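Local coordinates for Amuc_1102 (PDB 7DSZ), which is of unknown biochemical function but has an immunoglobulin-like fold related to archaeal type IV pilus proteins, consistent with a part in pilus-like assembly, at residues V21-L26 against F54-K59; F76-A81 against T109-Y114; Q137-E142 against A149-E154; L178-T183 against D191-I196. One frame throughout, in Å; residues are numbered along the deposited sequence.

Interaction 1 of 4, residues V21-L26 against F54-K59; sequences VSLEKL and FEIPFK
Leu-26 carries its CG opposite the backbone N (chi1 -168°), and Ile-56 does the same with its CG1 (chi1 -176°); these settings bring two branched side chains together where strand 21-23 has given way to a loop. CD1 of Leu-26 rests 3.7 Å from CB of Ile-56 and 3.8 Å from CB of Phe-54, so one methyl fills the space beside two alternate residues of the strand. Ile-56 CD1 comes 3.5 Å from Glu-24 O. Cut back to alanine, Leu-26 would probably leave a gap beside Phe-54 CB and Ile-56. Farther along, CD2 of Leu-23 lies 3.7 Å from Phe-58 CB. The backbones pair antiparallel: Ser-22 N donates to Lys-59 O (2.8 Å), Lys-59 N returns a bond to Ser-22 O, and Glu-24 N reaches Pro-57 O almost straight at 3.0 Å (173° at the hydrogen). The ladder is interrupted here, and proline, which has no N-H to give, is tolerated at the break: its ring lies crosswise against CB and CG of Glu-24, and its CD approaches Lys-25 O at 3.3 Å. The chemistry implies that backbone bonds set the register from Ser-22 to Glu-24, while apolar side chains pack along the contact and carry most of it where the pairing lapses at Leu-26.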
loop_
_atom_site.group_PDB
_atom_site.type_symbol
_atom_site.label_atom_id
_atom_site.label_comp_id
_atom_site.label_asym_id
_atom_site.label_seq_id
_atom_site.Cartn_x
_atom_site.Cartn_y
_atom_site.Cartn_z
ATOM N N VAL C 21 5.947 17.008 -23.368
ATOM C CA VAL C 21 5.642 17.394 -21.997
ATOM C C VAL C 21 6.334 18.718 -21.705
ATOM O O VAL C 21 7.557 18.836 -21.849
ATOM C CB VAL C 21 6.086 16.310 -21.001
ATOM C CG1 VAL C 21 5.826 16.766 -19.581
ATOM C CG2 VAL C 21 5.338 15.011 -21.287
ATOM N N SER C 22 5.555 19.721 -21.326
ATOM C CA SER C 22 6.087 21.014 -20.921
ATOM C C SER C 22 6.209 21.020 -19.402
ATOM O O SER C 22 5.200 21.040 -18.697
ATOM C CB SER C 22 5.184 22.149 -21.394
ATOM O OG SER C 22 5.683 23.393 -20.941
ATOM N N LEU C 23 7.443 20.999 -18.899
ATOM C CA LEU C 23 7.704 21.045 -17.460
ATOM C C LEU C 23 7.943 22.469 -16.990
ATOM O O LEU C 23 8.543 23.276 -17.699
ATOM C CB LEU C 23 8.934 20.206 -17.102
ATOM C CG LEU C 23 8.885 18.709 -17.360
ATOM C CD1 LEU C 23 10.265 18.109 -17.101
ATOM C CD2 LEU C 23 7.838 18.053 -16.443
ATOM N N GLU C 24 7.476 22.774 -15.782
ATOM C CA GLU C 24 7.933 23.970 -15.099
ATOM C C GLU C 24 9.049 23.532 -14.155
ATOM O O GLU C 24 9.826 22.651 -14.512
ATOM C CB GLU C 24 6.774 24.678 -14.390
ATOM C CG GLU C 24 5.589 25.007 -15.339
ATOM C CD GLU C 24 5.991 25.868 -16.539
ATOM O OE1 GLU C 24 6.887 26.728 -16.389
ATOM O OE2 GLU C 24 5.408 25.682 -17.637
ATOM N N LYS C 25 9.179 24.134 -12.986
ATOM C CA LYS C 25 10.280 23.775 -12.101
ATOM C C LYS C 25 9.782 22.905 -10.955
ATOM O O LYS C 25 8.644 23.045 -10.504
ATOM C CB LYS C 25 10.955 25.025 -11.537
ATOM C CG LYS C 25 11.494 25.965 -12.618
ATOM C CD LYS C 25 12.237 27.123 -11.976
ATOM C CE LYS C 25 12.903 28.008 -13.011
ATOM N NZ LYS C 25 13.665 29.086 -12.313
ATOM N N LEU C 26 10.655 22.019 -10.477
ATOM C CA LEU C 26 10.406 21.315 -9.217
ATOM C C LEU C 26 10.595 22.277 -8.050
ATOM O O LEU C 26 11.666 22.877 -7.902
ATOM C CB LEU C 26 11.357 20.125 -9.069
ATOM C CG LEU C 26 10.997 19.158 -7.941
ATOM C CD1 LEU C 26 9.689 18.395 -8.227
ATOM C CD2 LEU C 26 12.132 18.186 -7.717
ATOM N N PHE C 54 7.772 17.691 -2.905
ATOM C CA PHE C 54 8.389 18.226 -4.112
ATOM C C PHE C 54 7.340 18.221 -5.212
ATOM O O PHE C 54 6.804 17.163 -5.538
ATOM C CB PHE C 54 9.602 17.393 -4.537
ATOM C CG PHE C 54 10.745 17.416 -3.553
ATOM C CD1 PHE C 54 11.758 18.367 -3.667
ATOM C CD2 PHE C 54 10.832 16.470 -2.542
ATOM C CE1 PHE C 54 12.841 18.378 -2.756
ATOM C CE2 PHE C 54 11.886 16.479 -1.636
ATOM C CZ PHE C 54 12.897 17.434 -1.753
ATOM N N GLU C 55 7.048 19.391 -5.783
ATOM C CA GLU C 55 5.957 19.544 -6.746
ATOM C C GLU C 55 6.512 20.074 -8.054
ATOM O O GLU C 55 7.278 21.038 -8.041
ATOM C CB GLU C 55 4.915 20.535 -6.225
ATOM C CG GLU C 55 4.250 20.119 -4.922
ATOM C CD GLU C 55 3.042 19.272 -5.197
ATOM O OE1 GLU C 55 2.252 19.658 -6.100
ATOM O OE2 GLU C 55 2.886 18.216 -4.543
ATOM N N ILE C 56 6.115 19.485 -9.185
ATOM C CA ILE C 56 6.460 20.029 -10.490
ATOM C C ILE C 56 5.224 20.146 -11.376
ATOM O O ILE C 56 4.566 19.140 -11.664
ATOM C CB ILE C 56 7.576 19.234 -11.200
ATOM C CG1 ILE C 56 7.961 19.911 -12.522
ATOM C CG2 ILE C 56 7.231 17.747 -11.394
ATOM C CD1 ILE C 56 9.375 19.492 -13.002
ATOM N N PRO C 57 4.848 21.351 -11.797
ATOM C CA PRO C 57 3.744 21.495 -12.747
ATOM C C PRO C 57 4.144 21.000 -14.120
ATOM O O PRO C 57 5.297 21.135 -14.533
ATOM C CB PRO C 57 3.496 23.012 -12.799
ATOM C CG PRO C 57 4.323 23.623 -11.726
ATOM C CD PRO C 57 5.462 22.641 -11.451
ATOM N N PHE C 58 3.169 20.448 -14.842
ATOM C CA PHE C 58 3.436 20.064 -16.222
ATOM C C PHE C 58 2.145 20.019 -17.025
ATOM O O PHE C 58 1.046 19.987 -16.474
ATOM C CB PHE C 58 4.179 18.725 -16.304
ATOM C CG PHE C 58 3.335 17.510 -16.004
ATOM C CD1 PHE C 58 3.180 17.058 -14.704
ATOM C CD2 PHE C 58 2.769 16.779 -17.029
ATOM C CE1 PHE C 58 2.453 15.907 -14.438
ATOM C CE2 PHE C 58 2.040 15.628 -16.772
ATOM C CZ PHE C 58 1.871 15.194 -15.474
ATOM N N LYS C 59 2.307 20.044 -18.353
ATOM C CA LYS C 59 1.201 19.917 -19.291
ATOM C C LYS C 59 1.674 19.048 -20.449
ATOM O O LYS C 59 2.846 19.108 -20.831
ATOM C CB LYS C 59 0.724 21.297 -19.796
ATOM C CG LYS C 59 -0.395 21.217 -20.826
ATOM C CD LYS C 59 -0.746 22.607 -21.361
ATOM C CE LYS C 59 -1.829 23.245 -20.529
ATOM N NZ LYS C 59 -2.424 24.445 -21.216
#

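Interaction 2 of 4, residues F76-A81 against T109-Y114; sequences FKFYIA and TYASVY
Ala-111 is the first residue of the segment 109-114 to meet Phe-76 and Phe-78 across the gap between two sheets. Its CB sits over one face of the Phe-76 ring, 3.8 Å from the ring centroid and displaced toward the rim, a CH-pi contact. The same methyl lies near the plane of the Phe-78 ring, at its edge, 4.0 Å from CZ, so it fits into the corner between two aromatics; a small residue suits a spot where two large rings already fill the space. Ala-111 also touches Tyr-100. Ser-112 comes next and points its side chain away, where OG and Tyr-114 OH share a hydrogen bond of 2.8 Å; its carbonyl O lies 3.8 Å from Phe-78 CZ. Val-113 then turns back to the core. In the conformer described, one of two deposited, both its methyls sit over one face of the Phe-78 ring: CG1, toward CD1 and CE1, is 3.5 Å from the centroid and 22° off the normal, while CG2 lies toward CD2 and CG. The two side chains come from opposite directions, and with CG beside its backbone N (chi1 -65°) Phe-78 presents a ring face to this beta-branched residue. The strand axes, 8.7 Å apart at their closest and inclined at 45°, are packed mainly through apolar side chains, with no hydrogen bonds between them, as expected of facing sheets in a beta sandwich, here the core of the immunoglobulin-like fold.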
loop_
_atom_site.group_PDB
_atom_site.type_symbol
_atom_site.label_atom_id
_atom_site.label_comp_id
_atom_site.label_asym_id
_atom_site.label_seq_id
_atom_site.Cartn_x
_atom_site.Cartn_y
_atom_site.Cartn_z
ATOM N N PHE C 76 7.804 9.455 -14.540
ATOM C CA PHE C 76 8.591 10.559 -14.007
ATOM C C PHE C 76 9.715 9.985 -13.164
ATOM O O PHE C 76 9.458 9.212 -12.243
ATOM C CB PHE C 76 7.730 11.481 -13.139
ATOM C CG PHE C 76 6.941 12.486 -13.919
ATOM C CD1 PHE C 76 5.943 12.073 -14.792
ATOM C CD2 PHE C 76 7.195 13.841 -13.781
ATOM C CE1 PHE C 76 5.202 13.003 -15.515
ATOM C CE2 PHE C 76 6.458 14.782 -14.509
ATOM C CZ PHE C 76 5.460 14.347 -15.386
ATOM N N LYS C 77 10.951 10.381 -13.456
ATOM C CA LYS C 77 12.099 9.984 -12.649
ATOM C C LYS C 77 12.591 11.212 -11.897
ATOM O O LYS C 77 12.913 12.234 -12.513
ATOM C CB LYS C 77 13.198 9.381 -13.523
ATOM C CG LYS C 77 12.763 8.102 -14.199
ATOM C CD LYS C 77 13.831 7.569 -15.162
ATOM C CE LYS C 77 13.483 6.143 -15.625
ATOM N NZ LYS C 77 14.497 5.624 -16.598
ATOM N N PHE C 78 12.588 11.128 -10.567
ATOM C CA PHE C 78 13.018 12.222 -9.712
ATOM C C PHE C 78 14.410 11.935 -9.163
ATOM O O PHE C 78 14.675 10.824 -8.704
ATOM C CB PHE C 78 12.064 12.409 -8.535
ATOM C CG PHE C 78 10.674 12.834 -8.928
ATOM C CD1 PHE C 78 9.750 11.881 -9.338
ATOM C CD2 PHE C 78 10.295 14.161 -8.866
ATOM C CE1 PHE C 78 8.457 12.254 -9.681
ATOM C CE2 PHE C 78 9.004 14.557 -9.208
ATOM C CZ PHE C 78 8.085 13.600 -9.607
ATOM N N TYR C 79 15.273 12.952 -9.184
ATOM C CA TYR C 79 16.623 12.878 -8.633
ATOM C C TYR C 79 16.798 14.039 -7.676
ATOM O O TYR C 79 16.646 15.200 -8.076
ATOM C CB TYR C 79 17.694 12.961 -9.729
ATOM C CG TYR C 79 17.530 11.955 -10.839
ATOM C CD1 TYR C 79 16.747 12.251 -11.948
ATOM C CD2 TYR C 79 18.169 10.725 -10.792
ATOM C CE1 TYR C 79 16.594 11.348 -12.976
ATOM C CE2 TYR C 79 18.021 9.806 -11.820
ATOM C CZ TYR C 79 17.228 10.128 -12.910
ATOM O OH TYR C 79 17.063 9.236 -13.948
ATOM N N ILE C 80 17.146 13.737 -6.430
ATOM C CA ILE C 80 17.334 14.754 -5.408
ATOM C C ILE C 80 18.660 14.483 -4.710
ATOM O O ILE C 80 18.937 13.349 -4.305
ATOM C CB ILE C 80 16.160 14.776 -4.409
ATOM C CG1 ILE C 80 14.890 15.278 -5.118
ATOM C CG2 ILE C 80 16.496 15.654 -3.202
ATOM C CD1 ILE C 80 13.576 14.929 -4.419
ATOM N N ALA C 81 19.476 15.530 -4.581
ATOM C CA ALA C 81 20.792 15.427 -3.961
ATOM C C ALA C 81 20.832 16.262 -2.691
ATOM O O ALA C 81 20.430 17.434 -2.691
ATOM C CB ALA C 81 21.892 15.869 -4.942
ATOM N N THR C 109 -1.408 20.062 -14.874
ATOM C CA THR C 109 -1.493 19.125 -13.764
ATOM C C THR C 109 -0.144 19.135 -13.049
ATOM O O THR C 109 0.687 20.020 -13.276
ATOM C CB THR C 109 -1.938 17.743 -14.274
ATOM O OG1 THR C 109 -2.108 16.842 -13.172
ATOM C CG2 THR C 109 -0.934 17.172 -15.269
ATOM N N TYR C 110 0.057 18.188 -12.131
ATOM C CA TYR C 110 1.246 18.182 -11.290
ATOM C C TYR C 110 1.758 16.765 -11.105
ATOM O O TYR C 110 0.982 15.808 -11.080
ATOM C CB TYR C 110 0.972 18.739 -9.888
ATOM C CG TYR C 110 1.238 20.210 -9.709
ATOM C CD1 TYR C 110 2.490 20.659 -9.285
ATOM C CD2 TYR C 110 0.227 21.150 -9.918
ATOM C CE1 TYR C 110 2.744 22.016 -9.102
ATOM C CE2 TYR C 110 0.473 22.512 -9.742
ATOM C CZ TYR C 110 1.726 22.929 -9.321
ATOM O OH TYR C 110 1.985 24.267 -9.113
ATOM N N ALA C 111 3.074 16.652 -10.925
ATOM C CA ALA C 111 3.713 15.441 -10.418
ATOM C C ALA C 111 4.370 15.760 -9.073
ATOM O O ALA C 111 4.663 16.920 -8.766
ATOM C CB ALA C 111 4.744 14.896 -11.414
ATOM N N SER C 112 4.603 14.732 -8.254
ATOM C CA SER C 112 5.177 15.010 -6.942
ATOM C C SER C 112 5.918 13.791 -6.396
ATOM O O SER C 112 5.703 12.655 -6.829
ATOM C CB SER C 112 4.095 15.455 -5.939
ATOM O OG SER C 112 3.137 14.424 -5.714
ATOM N N VAL C 113 6.822 14.067 -5.452
ATOM C CA VAL C 113 7.462 13.039 -4.630
ATOM C C VAL C 113 7.712 13.648 -3.266
ATOM O O VAL C 113 7.683 14.868 -3.092
ATOM C CB VAL C 113 8.799 12.490 -5.189
ATOM C CG1 VAL C 113 8.543 11.492 -6.285
ATOM C CG2 VAL C 113 9.703 13.633 -5.635
ATOM N N TYR C 114 7.944 12.784 -2.269
ATOM C CA TYR C 114 7.931 13.225 -0.880
ATOM C C TYR C 114 9.087 12.624 -0.094
ATOM O O TYR C 114 9.524 11.504 -0.362
ATOM C CB TYR C 114 6.615 12.826 -0.167
ATOM C CG TYR C 114 5.382 13.310 -0.923
ATOM C CD1 TYR C 114 4.973 12.681 -2.094
ATOM C CD2 TYR C 114 4.655 14.413 -0.475
ATOM C CE1 TYR C 114 3.890 13.137 -2.811
ATOM C CE2 TYR C 114 3.539 14.873 -1.181
ATOM C CZ TYR C 114 3.168 14.224 -2.356
ATOM O OH TYR C 114 2.066 14.664 -3.087
#

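Interaction 3 of 4, residues Q137-E142 against A149-E154; sequences QGVVVE and ATYSSE
Gln-137 to Val-141 and Ala-149 to Ser-153 face each other in the beta hairpin of strands 134-143 and 146-152, antiparallel to within a few degrees. Val-139 and Tyr-151 form a hydrogen-bonded pair, with Tyr-151 N giving a nearly straight bond to Val-139 O (2.8 Å) and Val-139 N answering to Tyr-151 O. Val-141 N donates to Ala-149 O in the same way, but the return bond from Ala-149 N is weak. The Tyr-151 ring turns an edge to Gln-137 CB and Val-139 N, and its CD2 makes an apolar contact of 3.9 Å with Val-139 CG2. The extended chain of Gln-137, with CG beside its backbone N (chi1 -56°), brings NE2 to Tyr-151 OH at 3.0 Å, a bond bent to 144° although the oxygen lies in the amide plane; NE2 also serves Leu-26 O. A primary amide suits the spot because it can donate twice. Val-140 and Thr-150 lie side by side on the opposite face. At the open end, one bond of the pair is made by a side chain, Gln-137 N to Ser-153 OG (3.0 Å), which in turn donates to Glu-154 OE2 (2.7 Å); the other, Ser-153 N to Gln-137 O, stays backbone. Ser-152 OG, bonded also to Glu-159 O, accepts from Glu-154 N at 3.1 Å. This last bond closes an ST turn, through which the second strand of an antiparallel hairpin leaves the sheet.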
loop_
_atom_site.group_PDB
_atom_site.type_symbol
_atom_site.label_atom_id
_atom_site.label_comp_id
_atom_site.label_asym_id
_atom_site.label_seq_id
_atom_site.Cartn_x
_atom_site.Cartn_y
_atom_site.Cartn_z
ATOM N N GLN C 137 18.503 19.107 -7.930
ATOM C CA GLN C 137 17.216 18.516 -8.289
ATOM C C GLN C 137 17.193 18.204 -9.779
ATOM O O GLN C 137 17.780 18.924 -10.591
ATOM C CB GLN C 137 16.025 19.447 -7.996
ATOM C CG GLN C 137 15.942 19.909 -6.570
ATOM C CD GLN C 137 14.690 20.716 -6.277
ATOM O OE1 GLN C 137 14.137 20.637 -5.180
ATOM N NE2 GLN C 137 14.258 21.527 -7.243
ATOM N N GLY C 138 16.483 17.141 -10.142
ATOM C CA GLY C 138 16.257 16.846 -11.543
ATOM C C GLY C 138 15.009 16.011 -11.714
ATOM O O GLY C 138 14.654 15.210 -10.841
ATOM N N VAL C 139 14.331 16.206 -12.846
ATOM C CA VAL C 139 13.168 15.407 -13.214
ATOM C C VAL C 139 13.291 15.028 -14.681
ATOM O O VAL C 139 13.474 15.902 -15.531
ATOM C CB VAL C 139 11.847 16.165 -12.978
ATOM C CG1 VAL C 139 10.661 15.314 -13.432
ATOM C CG2 VAL C 139 11.711 16.557 -11.498
ATOM N N VAL C 140 13.182 13.739 -14.975
ATOM C CA VAL C 140 13.188 13.224 -16.342
ATOM C C VAL C 140 11.860 12.528 -16.597
ATOM O O VAL C 140 11.446 11.674 -15.809
ATOM C CB VAL C 140 14.362 12.256 -16.577
ATOM C CG1 VAL C 140 14.285 11.651 -17.995
ATOM C CG2 VAL C 140 15.696 12.976 -16.357
ATOM N N VAL C 141 11.194 12.886 -17.696
ATOM C CA VAL C 141 9.899 12.304 -18.049
ATOM C C VAL C 141 10.078 11.418 -19.269
ATOM O O VAL C 141 10.639 11.856 -20.282
ATOM C CB VAL C 141 8.843 13.388 -18.339
ATOM C CG1 VAL C 141 7.485 12.726 -18.618
ATOM C CG2 VAL C 141 8.744 14.366 -17.171
ATOM N N GLU C 142 9.581 10.186 -19.188
ATOM C CA GLU C 142 9.624 9.258 -20.309
ATOM C C GLU C 142 8.213 8.899 -20.760
ATOM O O GLU C 142 7.290 8.770 -19.941
ATOM C CB GLU C 142 10.395 7.981 -19.948
ATOM C CG GLU C 142 11.862 8.231 -19.646
ATOM C CD GLU C 142 12.627 6.962 -19.290
ATOM O OE1 GLU C 142 12.020 5.875 -19.280
ATOM O OE2 GLU C 142 13.842 7.059 -19.011
ATOM N N ALA C 149 11.128 14.898 -21.762
ATOM C CA ALA C 149 11.314 16.198 -21.130
ATOM C C ALA C 149 12.251 16.041 -19.945
ATOM O O ALA C 149 12.310 14.979 -19.322
ATOM C CB ALA C 149 9.982 16.826 -20.680
ATOM N N THR C 150 12.988 17.110 -19.655
ATOM C CA THR C 150 13.949 17.122 -18.562
ATOM C C THR C 150 13.909 18.468 -17.859
ATOM O O THR C 150 13.903 19.518 -18.511
ATOM C CB THR C 150 15.374 16.845 -19.068
ATOM O OG1 THR C 150 15.430 15.541 -19.651
ATOM C CG2 THR C 150 16.367 16.919 -17.922
ATOM N N TYR C 151 13.870 18.438 -16.531
ATOM C CA TYR C 151 14.057 19.621 -15.706
ATOM C C TYR C 151 15.322 19.421 -14.879
ATOM O O TYR C 151 15.590 18.310 -14.418
ATOM C CB TYR C 151 12.868 19.875 -14.762
ATOM C CG TYR C 151 13.321 20.577 -13.504
ATOM C CD1 TYR C 151 13.462 21.957 -13.465
ATOM C CD2 TYR C 151 13.661 19.846 -12.358
ATOM C CE1 TYR C 151 13.933 22.599 -12.310
ATOM C CE2 TYR C 151 14.123 20.468 -11.216
ATOM C CZ TYR C 151 14.268 21.835 -11.193
ATOM O OH TYR C 151 14.724 22.428 -10.036
ATOM N N SER C 152 16.102 20.486 -14.688
ATOM C CA SER C 152 17.249 20.387 -13.791
ATOM C C SER C 152 17.451 21.711 -13.076
ATOM O O SER C 152 17.264 22.771 -13.668
ATOM C CB SER C 152 18.538 20.015 -14.533
ATOM O OG SER C 152 19.642 20.029 -13.631
ATOM N N SER C 153 17.848 21.639 -11.797
ATOM C CA SER C 153 18.212 22.837 -11.053
ATOM C C SER C 153 19.535 23.431 -11.524
ATOM O O SER C 153 19.842 24.574 -11.177
ATOM C CB SER C 153 18.302 22.542 -9.548
ATOM O OG SER C 153 19.360 21.637 -9.269
ATOM N N GLU C 154 20.328 22.682 -12.280
ATOM C CA GLU C 154 21.635 23.137 -12.733
ATOM C C GLU C 154 21.607 23.393 -14.234
ATOM O O GLU C 154 20.776 22.850 -14.972
ATOM C CB GLU C 154 22.725 22.111 -12.405
ATOM C CG GLU C 154 22.694 21.586 -10.968
ATOM C CD GLU C 154 22.704 22.687 -9.926
ATOM O OE1 GLU C 154 23.638 23.515 -9.944
ATOM O OE2 GLU C 154 21.776 22.715 -9.072
#

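Interaction 4 of 4, residues L178-T183 against D191-I196; sequences LNKDET and DRYPEI
Asp-181 OD2 takes hydrogen bonds from two waters that both lead to Ile-196. One water, 2.8 Å from OD2, accepts from Ile-196 N at 2.9 Å; the other, 2.7 Å from OD2, donates to Ile-196 O. A carboxylate suits this place because one oxygen can serve both waters while OD1 holds Ser-186 OG. The isoleucine side chain comes head on: its CB lies 3.7 Å from Asp-181 OD2, its CD1 pushes to 3.9 Å from Lys-180 CB, and CG2 rests 3.8 Å from Asn-179 ND2. Lys-180 uses its hydrocarbon part here, CE lying 3.5 Å from Tyr-193 CE1 with the chain crossing the tyrosine side chain at about a right angle. A bend at the last torsion (chi4 -75°) turns NZ aside to the carbonyls of Ser-186 and Phe-188. Glu-182 OE1 accepts from Asn-179 N at 2.9 Å. Replacing Asn-179 by alanine would remove the weak side-chain acceptor of Asp-181 N and Glu-182 N, the latter keeping its backbone bond to Asn-179 O, and would probably open a gap beside Ile-196 CG2. Lys-180 O is gripped on one face of its plane by both N and OG1 of Thr-183. The contact thus joins a short 3-10 turn near the C-terminus, through water, to the weakly bonded strand about 195-196, beside strand 109-115 (Lys-180 on Tyr-114, Tyr-193 on Ser-112) in the immunoglobulin-like domain.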
loop_
_atom_site.group_PDB
_atom_site.type_symbol
_atom_site.label_atom_id
_atom_site.label_comp_id
_atom_site.label_asym_id
_atom_site.label_seq_id
_atom_site.Cartn_x
_atom_site.Cartn_y
_atom_site.Cartn_z
ATOM N N LEU C 178 9.152 8.984 -1.627
ATOM C CA LEU C 178 7.870 8.308 -1.632
ATOM C C LEU C 178 6.963 8.937 -2.680
ATOM O O LEU C 178 7.027 10.143 -2.919
ATOM C CB LEU C 178 7.214 8.420 -0.277
ATOM C CG LEU C 178 8.094 7.877 0.858
ATOM C CD1 LEU C 178 7.524 8.306 2.206
ATOM C CD2 LEU C 178 8.113 6.373 0.760
ATOM N N ASN C 179 6.130 8.114 -3.300
ATOM C CA ASN C 179 5.083 8.696 -4.133
ATOM C C ASN C 179 3.891 9.038 -3.241
ATOM O O ASN C 179 3.831 8.675 -2.059
ATOM C CB ASN C 179 4.742 7.775 -5.331
ATOM C CG ASN C 179 3.891 6.537 -4.957
ATOM O OD1 ASN C 179 2.991 6.600 -4.143
ATOM N ND2 ASN C 179 4.174 5.413 -5.614
ATOM N N LYS C 180 2.940 9.786 -3.813
ATOM C CA LYS C 180 1.853 10.337 -3.018
ATOM C C LYS C 180 1.032 9.249 -2.341
ATOM O O LYS C 180 0.574 9.430 -1.205
ATOM C CB LYS C 180 0.966 11.218 -3.921
ATOM C CG LYS C 180 -0.224 11.832 -3.222
ATOM C CD LYS C 180 -0.829 12.929 -4.126
ATOM C CE LYS C 180 -2.067 13.567 -3.501
ATOM N NZ LYS C 180 -3.247 12.662 -3.594
ATOM N N ASP C 181 0.828 8.107 -3.022
ATOM C CA ASP C 181 0.046 7.020 -2.446
ATOM C C ASP C 181 0.803 6.267 -1.371
ATOM O O ASP C 181 0.208 5.415 -0.705
ATOM C CB ASP C 181 -0.418 6.047 -3.543
ATOM C CG ASP C 181 -1.537 6.640 -4.399
ATOM O OD1 ASP C 181 -2.238 7.555 -3.909
ATOM O OD2 ASP C 181 -1.723 6.202 -5.550
ATOM N N GLU C 182 2.085 6.573 -1.186
ATOM C CA GLU C 182 2.887 6.050 -0.089
ATOM C C GLU C 182 3.011 7.029 1.077
ATOM O O GLU C 182 3.901 6.866 1.926
ATOM C CB GLU C 182 4.271 5.678 -0.614
ATOM C CG GLU C 182 4.226 4.585 -1.684
ATOM C CD GLU C 182 5.582 4.335 -2.352
ATOM O OE1 GLU C 182 6.325 5.299 -2.659
ATOM O OE2 GLU C 182 5.902 3.151 -2.591
ATOM N N THR C 183 2.141 8.026 1.149
ATOM C CA THR C 183 2.151 9.058 2.173
ATOM C C THR C 183 0.745 9.254 2.714
ATOM O O THR C 183 -0.234 8.817 2.098
ATOM C CB THR C 183 2.641 10.414 1.628
ATOM O OG1 THR C 183 1.597 10.989 0.825
ATOM C CG2 THR C 183 3.928 10.276 0.812
ATOM N N ASP C 191 -7.521 15.646 -7.223
ATOM C CA ASP C 191 -7.602 16.141 -8.598
ATOM C C ASP C 191 -6.365 16.887 -9.075
ATOM O O ASP C 191 -6.319 17.274 -10.252
ATOM C CB ASP C 191 -8.807 17.063 -8.746
ATOM C CG ASP C 191 -10.091 16.296 -8.792
ATOM O OD1 ASP C 191 -9.995 15.068 -9.014
ATOM O OD2 ASP C 191 -11.169 16.898 -8.608
ATOM N N ARG C 192 -5.390 17.142 -8.200
ATOM C CA ARG C 192 -4.230 17.943 -8.578
ATOM C C ARG C 192 -3.224 17.157 -9.413
ATOM O O ARG C 192 -2.427 17.765 -10.147
ATOM C CB ARG C 192 -3.570 18.498 -7.304
ATOM C CG ARG C 192 -2.245 19.255 -7.499
ATOM C CD ARG C 192 -1.785 19.830 -6.154
ATOM N NE ARG C 192 -0.451 20.423 -6.188
ATOM C CZ ARG C 192 -0.233 21.724 -6.356
ATOM N NH1 ARG C 192 -1.271 22.551 -6.515
ATOM N NH2 ARG C 192 1.006 22.205 -6.362
ATOM N N TYR C 193 -3.249 15.830 -9.329
ATOM C CA TYR C 193 -2.251 14.955 -9.920
ATOM C C TYR C 193 -2.939 13.832 -10.678
ATOM O O TYR C 193 -4.070 13.456 -10.351
ATOM C CB TYR C 193 -1.369 14.316 -8.837
ATOM C CG TYR C 193 -0.907 15.226 -7.720
ATOM C CD1 TYR C 193 -1.694 15.421 -6.587
ATOM C CD2 TYR C 193 0.341 15.850 -7.779
ATOM C CE1 TYR C 193 -1.253 16.228 -5.553
ATOM C CE2 TYR C 193 0.782 16.670 -6.744
ATOM C CZ TYR C 193 -0.024 16.834 -5.637
ATOM O OH TYR C 193 0.361 17.630 -4.585
ATOM N N PRO C 194 -2.268 13.228 -11.650
ATOM C CA PRO C 194 -2.826 12.013 -12.253
ATOM C C PRO C 194 -2.782 10.841 -11.279
ATOM O O PRO C 194 -2.117 10.862 -10.237
ATOM C CB PRO C 194 -1.926 11.750 -13.468
ATOM C CG PRO C 194 -1.038 12.981 -13.603
ATOM C CD PRO C 194 -0.953 13.564 -12.226
ATOM N N GLU C 195 -3.514 9.793 -11.653
ATOM C CA GLU C 195 -3.472 8.523 -10.937
ATOM C C GLU C 195 -2.075 7.913 -11.005
ATOM O O GLU C 195 -1.395 8.000 -12.029
ATOM C CB GLU C 195 -4.497 7.565 -11.559
ATOM C CG GLU C 195 -4.550 6.174 -10.946
ATOM C CD GLU C 195 -5.571 5.271 -11.641
ATOM O OE1 GLU C 195 -6.302 5.758 -12.529
ATOM O OE2 GLU C 195 -5.645 4.085 -11.269
ATOM N N ILE C 196 -1.653 7.262 -9.921
ATOM C CA ILE C 196 -0.354 6.577 -9.872
ATOM C C ILE C 196 -0.547 5.088 -10.089
ATOM O O ILE C 196 -1.365 4.460 -9.408
ATOM C CB ILE C 196 0.350 6.820 -8.530
ATOM C CG1 ILE C 196 0.606 8.316 -8.338
ATOM C CG2 ILE C 196 1.639 5.955 -8.434
ATOM C CD1 ILE C 196 1.076 8.675 -6.930
HETATM O O HOH W 1 -3.253 7.344 -7.555
HETATM O O HOH W 2 -0.528 4.005 -6.581
#

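Interactions 1, 2 and 3 have centres 9 Å from one another and share the core of the sandwich: Phe-76 meets Phe-58 and Val-139, while strand 50-63 pairs with 109-115 and strand 70-83 with 134-143. Leu-26 CB packs 3.5 Å from Tyr-151 CE2, joining interaction 1 to the hairpin of interaction 3. Interaction 4 lies farther off, its centre 15 Å from that of interaction 1, yet Glu-55 bridges the two, OE1 to Arg-192 NE at 2.8 Å and OE2 to Tyr-193 OH at 2.6 Å. Tyr-114 O and Leu-178 N bond interaction 2 to interaction 4. Interactions 3 and 4 do not touch, their nearest atoms being about 10 Å apart.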